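PDB 6DFD: metal transporter CNNM3 from Homo sapiens, which probably takes part in magnesium efflux across the membrane, with a cytosolic cyclic nucleotide-binding homology domain that mediates dimerization. Local coordinates for residues Y110-V121 with V183-V194. The protein carries 6 engineered substitutions. Sequence-based numbering, arbitrary orientation.
Sequences YFILILQGRVEV and VRALSDLQLIKV
Gln190 O accepts two backbone N-H groups, from Leu115 N at 2.7 Å and Gln116 N at 3.0 Å, the latter on a lone pair, defining a classic beta bulge in the beta-barrel of this cyclic nucleotide-binding homology domain. On either side of the bulge the segments pair antiparallel in different four-stranded sheets, 110-114 with 189-194 and 119-121 with 183-185. In the turn, Arg118 N donates to Ser187 OG at 3.0 Å. A CB on Gly117 would fall 2.6 Å from Leu189 CD2 and also press on the preceding carbonyl O. Inside the barrel, Leu191 CD2 touches both Ile112 CG2 and Ile114 CG1, each at 3.9 Å. Lys193 extends, CG anti to the backbone N (chi1 -175°), laying CE over one face of the Tyr110 ring, 3.5 Å from its centroid; NZ makes a cation-pi contact at 4.2 Å, 21° off the normal. Tyr110 OH bonds to Leu101 O. A serine here would probably leave the Lys193 ammonium without its aromatic partner and Leu101 O without the phenol hydroxyl. Glu120 and Arg184 run side by side, carboxylate and guanidinium planes 84° apart, with a long, weakly hydrogen-bonded salt bridge from Arg184 NH2 to Glu120 OE2 at 3.4 Å.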
# COMPACT_ATOMS: atom_id res chain seq x y z
N TYR A 110 -3.79 -0.27 -17.43
CA TYR A 110 -3.79 1.16 -17.13
C TYR A 110 -3.08 1.44 -15.81
O TYR A 110 -2.98 0.58 -14.93
CB TYR A 110 -5.20 1.74 -17.09
CG TYR A 110 -6.17 0.96 -16.22
CD1 TYR A 110 -6.15 1.10 -14.84
CD2 TYR A 110 -7.10 0.09 -16.78
CE1 TYR A 110 -7.03 0.39 -14.04
CE2 TYR A 110 -7.99 -0.62 -15.99
CZ TYR A 110 -7.95 -0.47 -14.62
OH TYR A 110 -8.84 -1.18 -13.84
N PHE A 111 -2.57 2.66 -15.73
CA PHE A 111 -1.96 3.24 -14.55
C PHE A 111 -2.97 4.18 -13.90
O PHE A 111 -3.71 4.86 -14.61
CB PHE A 111 -0.69 3.99 -14.96
CG PHE A 111 -0.20 5.01 -13.98
CD1 PHE A 111 -0.71 6.30 -13.97
CD2 PHE A 111 0.82 4.69 -13.10
CE1 PHE A 111 -0.24 7.24 -13.08
CE2 PHE A 111 1.30 5.64 -12.19
CZ PHE A 111 0.77 6.91 -12.19
N ILE A 112 -3.01 4.19 -12.57
CA ILE A 112 -3.90 5.08 -11.83
C ILE A 112 -3.13 5.83 -10.77
O ILE A 112 -2.30 5.26 -10.05
CB ILE A 112 -5.07 4.29 -11.20
CG1 ILE A 112 -6.04 3.85 -12.29
CG2 ILE A 112 -5.79 5.15 -10.16
CD1 ILE A 112 -7.08 2.88 -11.83
N LEU A 113 -3.41 7.13 -10.66
CA LEU A 113 -2.97 7.94 -9.54
C LEU A 113 -4.22 8.51 -8.89
O LEU A 113 -5.12 9.00 -9.59
CB LEU A 113 -2.03 9.07 -9.97
CG LEU A 113 -1.63 10.01 -8.82
CD1 LEU A 113 -0.22 10.44 -8.94
CD2 LEU A 113 -2.50 11.25 -8.78
N ILE A 114 -4.29 8.43 -7.57
CA ILE A 114 -5.46 8.90 -6.84
C ILE A 114 -5.30 10.39 -6.57
O ILE A 114 -4.39 10.80 -5.85
CB ILE A 114 -5.64 8.13 -5.52
CG1 ILE A 114 -5.86 6.64 -5.80
CG2 ILE A 114 -6.85 8.69 -4.70
CD1 ILE A 114 -5.91 5.79 -4.54
N LEU A 115 -6.18 11.20 -7.15
CA LEU A 115 -6.13 12.63 -6.84
C LEU A 115 -6.80 12.91 -5.51
O LEU A 115 -6.34 13.76 -4.73
CB LEU A 115 -6.83 13.43 -7.94
CG LEU A 115 -6.05 14.18 -9.03
CD1 LEU A 115 -4.61 13.74 -9.17
CD2 LEU A 115 -6.80 14.06 -10.32
N GLN A 116 -7.90 12.20 -5.24
CA GLN A 116 -8.63 12.40 -4.00
C GLN A 116 -9.35 11.10 -3.66
O GLN A 116 -9.91 10.46 -4.55
CB GLN A 116 -9.64 13.55 -4.15
CG GLN A 116 -10.39 13.89 -2.87
CD GLN A 116 -11.43 14.98 -3.08
OE1 GLN A 116 -11.30 15.81 -3.97
NE2 GLN A 116 -12.46 14.97 -2.24
N GLY A 117 -9.30 10.71 -2.40
CA GLY A 117 -10.06 9.57 -1.94
C GLY A 117 -9.17 8.52 -1.29
O GLY A 117 -7.97 8.69 -1.14
N ARG A 118 -9.81 7.40 -0.93
CA ARG A 118 -9.19 6.37 -0.11
C ARG A 118 -9.44 5.00 -0.71
O ARG A 118 -10.55 4.70 -1.15
CB ARG A 118 -9.74 6.41 1.32
CG ARG A 118 -9.81 7.79 1.92
CD ARG A 118 -8.42 8.32 2.23
NE ARG A 118 -7.81 7.58 3.33
CZ ARG A 118 -6.66 7.92 3.91
NH1 ARG A 118 -5.98 8.98 3.49
NH2 ARG A 118 -6.20 7.18 4.92
N VAL A 119 -8.41 4.16 -0.69
CA VAL A 119 -8.50 2.80 -1.21
C VAL A 119 -7.88 1.84 -0.22
O VAL A 119 -7.01 2.20 0.58
CB VAL A 119 -7.82 2.65 -2.59
CG1 VAL A 119 -8.54 3.47 -3.64
CG2 VAL A 119 -6.35 3.03 -2.51
N GLU A 120 -8.34 0.60 -0.27
CA GLU A 120 -7.70 -0.50 0.43
C GLU A 120 -6.94 -1.33 -0.59
O GLU A 120 -7.47 -1.66 -1.66
CB GLU A 120 -8.72 -1.39 1.16
CG GLU A 120 -8.09 -2.60 1.86
CD GLU A 120 -9.11 -3.43 2.62
OE1 GLU A 120 -9.38 -3.11 3.80
OE2 GLU A 120 -9.66 -4.38 2.03
N VAL A 121 -5.70 -1.65 -0.25
CA VAL A 121 -4.82 -2.43 -1.09
C VAL A 121 -4.53 -3.73 -0.36
O VAL A 121 -4.17 -3.70 0.83
CB VAL A 121 -3.51 -1.69 -1.39
CG1 VAL A 121 -2.67 -2.47 -2.38
CG2 VAL A 121 -3.78 -0.29 -1.90
N VAL A 183 -7.11 -3.47 -5.42
CA VAL A 183 -7.28 -2.11 -4.94
C VAL A 183 -8.76 -1.77 -5.02
O VAL A 183 -9.36 -1.82 -6.10
CB VAL A 183 -6.46 -1.10 -5.76
CG1 VAL A 183 -6.71 0.32 -5.26
CG2 VAL A 183 -4.98 -1.44 -5.68
N ARG A 184 -9.35 -1.41 -3.88
CA ARG A 184 -10.78 -1.16 -3.80
C ARG A 184 -11.04 0.21 -3.20
O ARG A 184 -10.48 0.55 -2.16
CB ARG A 184 -11.47 -2.24 -2.95
CG ARG A 184 -12.98 -2.06 -2.83
CD ARG A 184 -13.62 -3.18 -2.01
NE ARG A 184 -13.00 -3.33 -0.70
CZ ARG A 184 -13.41 -2.73 0.41
NH1 ARG A 184 -14.47 -1.92 0.41
NH2 ARG A 184 -12.76 -2.95 1.54
N ALA A 185 -11.95 0.95 -3.82
CA ALA A 185 -12.36 2.24 -3.27
C ALA A 185 -13.01 2.06 -1.91
O ALA A 185 -13.82 1.15 -1.70
CB ALA A 185 -13.35 2.91 -4.21
N LEU A 186 -12.66 2.96 -0.99
CA LEU A 186 -13.33 3.10 0.29
C LEU A 186 -14.14 4.39 0.38
O LEU A 186 -14.78 4.65 1.41
CB LEU A 186 -12.30 3.07 1.43
CG LEU A 186 -11.40 1.84 1.49
CD1 LEU A 186 -10.40 2.03 2.64
CD2 LEU A 186 -12.21 0.56 1.67
N SER A 187 -14.14 5.20 -0.68
CA SER A 187 -14.78 6.50 -0.72
C SER A 187 -14.94 6.86 -2.19
O SER A 187 -14.38 6.19 -3.06
CB SER A 187 -13.96 7.57 0.00
OG SER A 187 -12.77 7.87 -0.74
N ASP A 188 -15.67 7.94 -2.46
CA ASP A 188 -15.61 8.51 -3.80
C ASP A 188 -14.15 8.76 -4.15
O ASP A 188 -13.38 9.21 -3.31
CB ASP A 188 -16.37 9.82 -3.90
CG ASP A 188 -17.87 9.66 -3.77
OD1 ASP A 188 -18.40 8.54 -3.95
OD2 ASP A 188 -18.51 10.69 -3.51
N LEU A 189 -13.78 8.45 -5.39
CA LEU A 189 -12.42 8.68 -5.85
C LEU A 189 -12.41 9.65 -7.02
O LEU A 189 -13.27 9.58 -7.90
CB LEU A 189 -11.72 7.39 -6.32
CG LEU A 189 -11.67 6.19 -5.36
CD1 LEU A 189 -10.92 5.05 -6.02
CD2 LEU A 189 -11.03 6.58 -4.04
N GLN A 190 -11.42 10.54 -7.03
CA GLN A 190 -11.06 11.29 -8.22
C GLN A 190 -9.68 10.83 -8.65
O GLN A 190 -8.74 10.85 -7.84
CB GLN A 190 -11.07 12.80 -7.97
CG GLN A 190 -11.00 13.63 -9.25
CD GLN A 190 -12.22 13.47 -10.14
OE1 GLN A 190 -13.35 13.39 -9.65
NE2 GLN A 190 -12.00 13.42 -11.45
N LEU A 191 -9.57 10.42 -9.92
CA LEU A 191 -8.47 9.61 -10.42
C LEU A 191 -7.88 10.19 -11.70
O LEU A 191 -8.59 10.76 -12.53
CB LEU A 191 -8.94 8.18 -10.77
CG LEU A 191 -9.57 7.33 -9.67
CD1 LEU A 191 -9.93 5.99 -10.25
CD2 LEU A 191 -8.65 7.18 -8.49
N ILE A 192 -6.57 9.98 -11.84
CA ILE A 192 -5.87 10.03 -13.13
C ILE A 192 -5.72 8.59 -13.61
O ILE A 192 -5.19 7.74 -12.88
CB ILE A 192 -4.49 10.70 -12.98
CG1 ILE A 192 -4.67 12.18 -12.62
CG2 ILE A 192 -3.64 10.53 -14.24
CD1 ILE A 192 -5.43 13.01 -13.68
N LYS A 193 -6.21 8.30 -14.81
CA LYS A 193 -6.12 6.97 -15.41
C LYS A 193 -5.43 7.07 -16.76
O LYS A 193 -5.96 7.71 -17.68
CB LYS A 193 -7.50 6.34 -15.58
CG LYS A 193 -7.46 4.91 -16.09
CD LYS A 193 -8.86 4.45 -16.52
CE LYS A 193 -8.98 2.93 -16.50
NZ LYS A 193 -10.37 2.46 -16.83
N VAL A 194 -4.30 6.40 -16.90
CA VAL A 194 -3.53 6.41 -18.14
C VAL A 194 -3.41 4.98 -18.64
O VAL A 194 -2.84 4.13 -17.96
CB VAL A 194 -2.14 7.04 -17.95
CG1 VAL A 194 -1.34 6.98 -19.26
CG2 VAL A 194 -2.30 8.47 -17.49
O HOH W 1 -10.73 -5.07 -0.91